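Local atomic coordinates of uncharacterized protein MJ0236 (Methanocaldococcus jannaschii DSM 2661, PDB entry 2PHP), a protein that probably phosphorylates hydroxymethylpyrimidine and its phosphate and condenses the resulting diphosphate with a thiazole phosphate into thiamine phosphate, this chain being its C-terminal ThiN domain. Residues 9-14 with 71-76; 103-108 with 175-180. All coordinates share one frame; numbering follows the deposited sequence.

Overall arrangement
Interactions 1 and 2 lie on opposite sides of the chain's centre, their own centres about 27 Å apart, and share no helix or strand. Interaction 1 packs helix 8-22 against strand 71-73, an outermost strand of the mixed sheet within this chain. Interaction 2 joins two helices, 103-109 and 167-185. Both are apolar and partly buried, but they differ in makeup: an aromatic ring meets valine and isoleucine in the first, whereas branched aliphatic chains alone carry the second. Their surroundings differ too, since other subunits pack about interaction 1, while interaction 2 is touched by no other protein chain of the assembly and has an exposed leucine at its border.

Interaction 1 (9-14 with 71-76); sequences EKVIKN and IEFGAS
I12 and I71 mark the nearest backbone approach between helix 9-14 and strand 71-73, which run roughly antiparallel at 148° with their axes 9.3 Å apart. Helix 8-22 here packs its apolar side on the end strand of this chain's mixed sheet, next to strand 50-53. The I12 side chain does most of the bridging: its CD1 lies 3.6 Å from I71 CG2, the two chains lying alongside and running opposite ways, and the same methyl reaches F73 CE2 at 3.8 Å. With CG1 beside its own backbone N (chi1 -68°), I12 carries its terminal methyl closer to the strand than the direction of its CB would suggest. V11 meets the next atom of the ring, CG1 lying 3.9 Å from F73 CZ, so the outer end of the phenyl group is shared by two consecutive helix residues that both come to it obliquely. Beyond the contact, V11 and F73 both reach A51 of strand 50-53, and Y17 of a second subunit packs on I12. E9 and K13 are turned away from the strand and form a salt bridge, K13 NZ donating to the anti lone pair of E9 OE2 at 2.7 Å. Between the two segments the contact is therefore apolar; the one charge noted at F73 is K8, from the same helix, in a cation-pi contact with the ring.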
# COMPACT_ATOMS: atom_id res chain seq x y z
N GLU B 9 20.05 -13.00 -5.07
CA GLU B 9 19.91 -11.66 -5.63
C GLU B 9 19.31 -11.77 -7.04
O GLU B 9 18.41 -11.02 -7.40
CB GLU B 9 21.27 -10.96 -5.70
CG GLU B 9 21.19 -9.52 -6.19
CD GLU B 9 22.56 -8.88 -6.36
OE1 GLU B 9 23.49 -9.21 -5.58
OE2 GLU B 9 22.71 -8.02 -7.25
N LYS B 10 19.84 -12.69 -7.83
CA LYS B 10 19.33 -12.86 -9.18
C LYS B 10 17.83 -13.18 -9.16
O LYS B 10 17.06 -12.61 -9.94
CB LYS B 10 20.10 -13.96 -9.91
CG LYS B 10 19.63 -14.19 -11.34
CD LYS B 10 20.01 -13.04 -12.25
CE LYS B 10 19.55 -13.27 -13.68
NZ LYS B 10 19.92 -12.14 -14.57
N VAL B 11 17.42 -14.09 -8.28
CA VAL B 11 16.02 -14.47 -8.17
C VAL B 11 15.14 -13.28 -7.76
O VAL B 11 14.09 -13.04 -8.35
CB VAL B 11 15.83 -15.61 -7.13
CG1 VAL B 11 14.35 -15.81 -6.82
CG2 VAL B 11 16.43 -16.91 -7.68
N ILE B 12 15.57 -12.54 -6.74
CA ILE B 12 14.82 -11.38 -6.29
C ILE B 12 14.69 -10.36 -7.43
O ILE B 12 13.63 -9.78 -7.62
CB ILE B 12 15.49 -10.69 -5.08
CG1 ILE B 12 15.41 -11.61 -3.85
CG2 ILE B 12 14.83 -9.34 -4.81
CD1 ILE B 12 14.02 -12.03 -3.46
N LYS B 13 15.77 -10.16 -8.19
CA LYS B 13 15.73 -9.21 -9.31
C LYS B 13 14.78 -9.67 -10.43
O LYS B 13 14.11 -8.84 -11.04
CB LYS B 13 17.14 -9.00 -9.90
CG LYS B 13 18.06 -8.13 -9.08
CD LYS B 13 19.30 -7.74 -9.88
CE LYS B 13 20.37 -7.13 -8.97
NZ LYS B 13 21.73 -7.16 -9.57
N ASN B 14 14.74 -10.97 -10.69
CA ASN B 14 13.86 -11.50 -11.73
C ASN B 14 12.40 -11.31 -11.33
O ASN B 14 11.59 -10.85 -12.13
CB ASN B 14 14.14 -12.98 -11.99
CG ASN B 14 15.47 -13.20 -12.66
OD1 ASN B 14 15.96 -12.34 -13.40
ND2 ASN B 14 16.08 -14.36 -12.41
N ILE B 71 8.38 -9.39 -1.79
CA ILE B 71 8.97 -10.60 -2.32
C ILE B 71 9.94 -11.11 -1.28
O ILE B 71 10.87 -10.41 -0.89
CB ILE B 71 9.71 -10.34 -3.63
CG1 ILE B 71 8.69 -9.98 -4.70
CG2 ILE B 71 10.50 -11.56 -4.03
CD1 ILE B 71 9.31 -9.62 -6.04
N GLU B 72 9.71 -12.34 -0.83
CA GLU B 72 10.56 -12.94 0.17
C GLU B 72 10.63 -14.45 -0.05
O GLU B 72 9.67 -15.07 -0.53
CB GLU B 72 10.00 -12.65 1.56
CG GLU B 72 9.90 -11.16 1.88
CD GLU B 72 10.93 -10.71 2.89
OE1 GLU B 72 12.13 -11.01 2.70
OE2 GLU B 72 10.52 -10.05 3.88
N PHE B 73 11.78 -15.03 0.30
CA PHE B 73 11.97 -16.46 0.19
C PHE B 73 11.11 -17.16 1.24
O PHE B 73 10.97 -16.67 2.36
CB PHE B 73 13.44 -16.82 0.40
CG PHE B 73 14.27 -16.67 -0.83
CD1 PHE B 73 14.35 -17.71 -1.75
CD2 PHE B 73 14.90 -15.46 -1.11
CE1 PHE B 73 15.05 -17.55 -2.94
CE2 PHE B 73 15.61 -15.29 -2.29
CZ PHE B 73 15.68 -16.34 -3.21
N GLY B 74 10.55 -18.30 0.87
CA GLY B 74 9.71 -19.04 1.79
C GLY B 74 8.32 -18.47 1.90
O GLY B 74 7.50 -18.97 2.65
N ALA B 75 8.03 -17.42 1.14
CA ALA B 75 6.70 -16.82 1.21
C ALA B 75 5.59 -17.78 0.78
O ALA B 75 4.54 -17.83 1.43
CB ALA B 75 6.62 -15.54 0.39
N SER B 76 5.81 -18.56 -0.28
CA SER B 76 4.77 -19.47 -0.77
C SER B 76 5.04 -20.97 -0.86
O SER B 76 5.66 -21.44 -1.81
CB SER B 76 4.28 -18.98 -2.15
OG SER B 76 3.27 -19.83 -2.68

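Interaction 2 (103-108 with 175-180); sequences GGLIKL and EVIQKI
L105 and L108 pack against I177 and I180 in an apolar helix-helix contact between the short helix 103-109, which follows strand 95-100, and the long C-terminal helix 167-185. The short segments cross at 118° with their axes 10.5 Å apart, and the closest backbone pair is L105 with I180. Each helix supplies two residues three apart, about one turn of helix.

L105 spreads its two methyls over both isoleucines. CD2 touches I177 CG2 at 3.8 Å, the side chains set nearly perpendicular, while CD1 lies at the same distance from I180 CG2 and also comes within 3.9 Å of the I177 carbonyl O. The first torsion sends CG out opposite the backbone N (chi1 -179°), bringing the end of the side chain nearer the partner helix, and the second (chi2 56°) turns CD1 and CD2 so that each is nearest a different isoleucine. The CG2 branch of I180 is in turn shared, because L108 CD1 approaches it at 3.7 Å, those two chains passing side by side with opposed directions. On both isoleucines it is the CG2 methyl that makes the closest contacts. Shortening L105 to an alanine would probably open a gap between the helices and deprive I177 CG2 of its leucine partner.

Burial deepens from L108, which is exposed, to L105 and I177, which are buried. L105 also rests on Y181 and L184 further along helix 167-185, and I177 and I180 also touch L109 of helix 103-109. The sheet lies beside both helices: I106 packs on I160 and I177 on V162, both from strand 159-164, so the two helices meet each other while resting on a common strand.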
# COMPACT_ATOMS: atom_id res chain seq x y z
N GLY B 103 -12.03 -22.57 -19.88
CA GLY B 103 -12.00 -23.63 -20.89
C GLY B 103 -11.77 -23.16 -22.32
O GLY B 103 -10.94 -23.73 -23.03
N GLY B 104 -12.50 -22.14 -22.73
CA GLY B 104 -12.34 -21.62 -24.08
C GLY B 104 -10.92 -21.14 -24.30
O GLY B 104 -10.33 -21.38 -25.36
N LEU B 105 -10.37 -20.45 -23.30
CA LEU B 105 -9.02 -19.92 -23.39
C LEU B 105 -8.02 -21.06 -23.59
O LEU B 105 -7.11 -20.96 -24.41
CB LEU B 105 -8.69 -19.13 -22.12
CG LEU B 105 -7.31 -18.46 -22.00
CD1 LEU B 105 -7.05 -17.53 -23.18
CD2 LEU B 105 -7.26 -17.68 -20.69
N ILE B 106 -8.21 -22.15 -22.85
CA ILE B 106 -7.33 -23.32 -22.96
C ILE B 106 -7.28 -23.83 -24.41
O ILE B 106 -6.19 -24.02 -24.96
CB ILE B 106 -7.82 -24.46 -22.04
CG1 ILE B 106 -7.64 -24.07 -20.57
CG2 ILE B 106 -7.05 -25.74 -22.35
CD1 ILE B 106 -6.20 -23.89 -20.13
N LYS B 107 -8.45 -24.04 -25.02
CA LYS B 107 -8.51 -24.51 -26.41
C LYS B 107 -7.72 -23.59 -27.32
O LYS B 107 -6.98 -24.05 -28.18
CB LYS B 107 -9.96 -24.55 -26.91
CG LYS B 107 -10.85 -25.53 -26.18
CD LYS B 107 -12.26 -25.50 -26.73
CE LYS B 107 -13.17 -26.42 -25.94
NZ LYS B 107 -14.59 -26.32 -26.39
N LEU B 108 -7.88 -22.29 -27.13
CA LEU B 108 -7.17 -21.32 -27.95
C LEU B 108 -5.67 -21.32 -27.67
O LEU B 108 -4.90 -20.78 -28.46
CB LEU B 108 -7.71 -19.91 -27.71
CG LEU B 108 -9.12 -19.60 -28.21
CD1 LEU B 108 -9.43 -18.15 -27.96
CD2 LEU B 108 -9.20 -19.90 -29.70
N GLU B 175 1.39 -12.67 -20.59
CA GLU B 175 0.96 -11.52 -21.38
C GLU B 175 0.34 -12.00 -22.70
O GLU B 175 -0.66 -11.47 -23.16
CB GLU B 175 2.14 -10.60 -21.67
CG GLU B 175 1.82 -9.44 -22.61
CD GLU B 175 3.03 -8.55 -22.83
OE1 GLU B 175 4.12 -9.09 -23.07
OE2 GLU B 175 2.88 -7.31 -22.76
N VAL B 176 0.95 -13.01 -23.30
CA VAL B 176 0.45 -13.56 -24.55
C VAL B 176 -0.95 -14.12 -24.30
O VAL B 176 -1.89 -13.86 -25.06
CB VAL B 176 1.38 -14.69 -25.08
CG1 VAL B 176 0.75 -15.36 -26.30
CG2 VAL B 176 2.74 -14.11 -25.43
N ILE B 177 -1.08 -14.89 -23.22
CA ILE B 177 -2.35 -15.50 -22.84
C ILE B 177 -3.40 -14.43 -22.58
O ILE B 177 -4.56 -14.56 -22.99
CB ILE B 177 -2.19 -16.38 -21.58
CG1 ILE B 177 -1.32 -17.59 -21.89
CG2 ILE B 177 -3.56 -16.82 -21.06
CD1 ILE B 177 -1.01 -18.45 -20.68
N GLN B 178 -2.99 -13.37 -21.88
CA GLN B 178 -3.88 -12.27 -21.52
C GLN B 178 -4.47 -11.60 -22.75
O GLN B 178 -5.67 -11.28 -22.77
CB GLN B 178 -3.11 -11.24 -20.68
CG GLN B 178 -3.93 -10.04 -20.24
CD GLN B 178 -4.99 -10.39 -19.22
OE1 GLN B 178 -4.69 -10.79 -18.10
NE2 GLN B 178 -6.25 -10.24 -19.61
N LYS B 179 -3.65 -11.37 -23.77
CA LYS B 179 -4.14 -10.72 -24.99
C LYS B 179 -5.19 -11.55 -25.70
O LYS B 179 -6.14 -11.01 -26.26
CB LYS B 179 -2.97 -10.42 -25.93
CG LYS B 179 -2.18 -9.20 -25.47
CD LYS B 179 -0.94 -8.96 -26.31
CE LYS B 179 -0.13 -7.80 -25.74
NZ LYS B 179 1.18 -7.63 -26.43
N ILE B 180 -5.02 -12.87 -25.66
CA ILE B 180 -5.98 -13.76 -26.27
C ILE B 180 -7.27 -13.65 -25.46
O ILE B 180 -8.36 -13.49 -26.01
CB ILE B 180 -5.47 -15.22 -26.26
CG1 ILE B 180 -4.24 -15.33 -27.17
CG2 ILE B 180 -6.58 -16.19 -26.66
CD1 ILE B 180 -3.62 -16.72 -27.20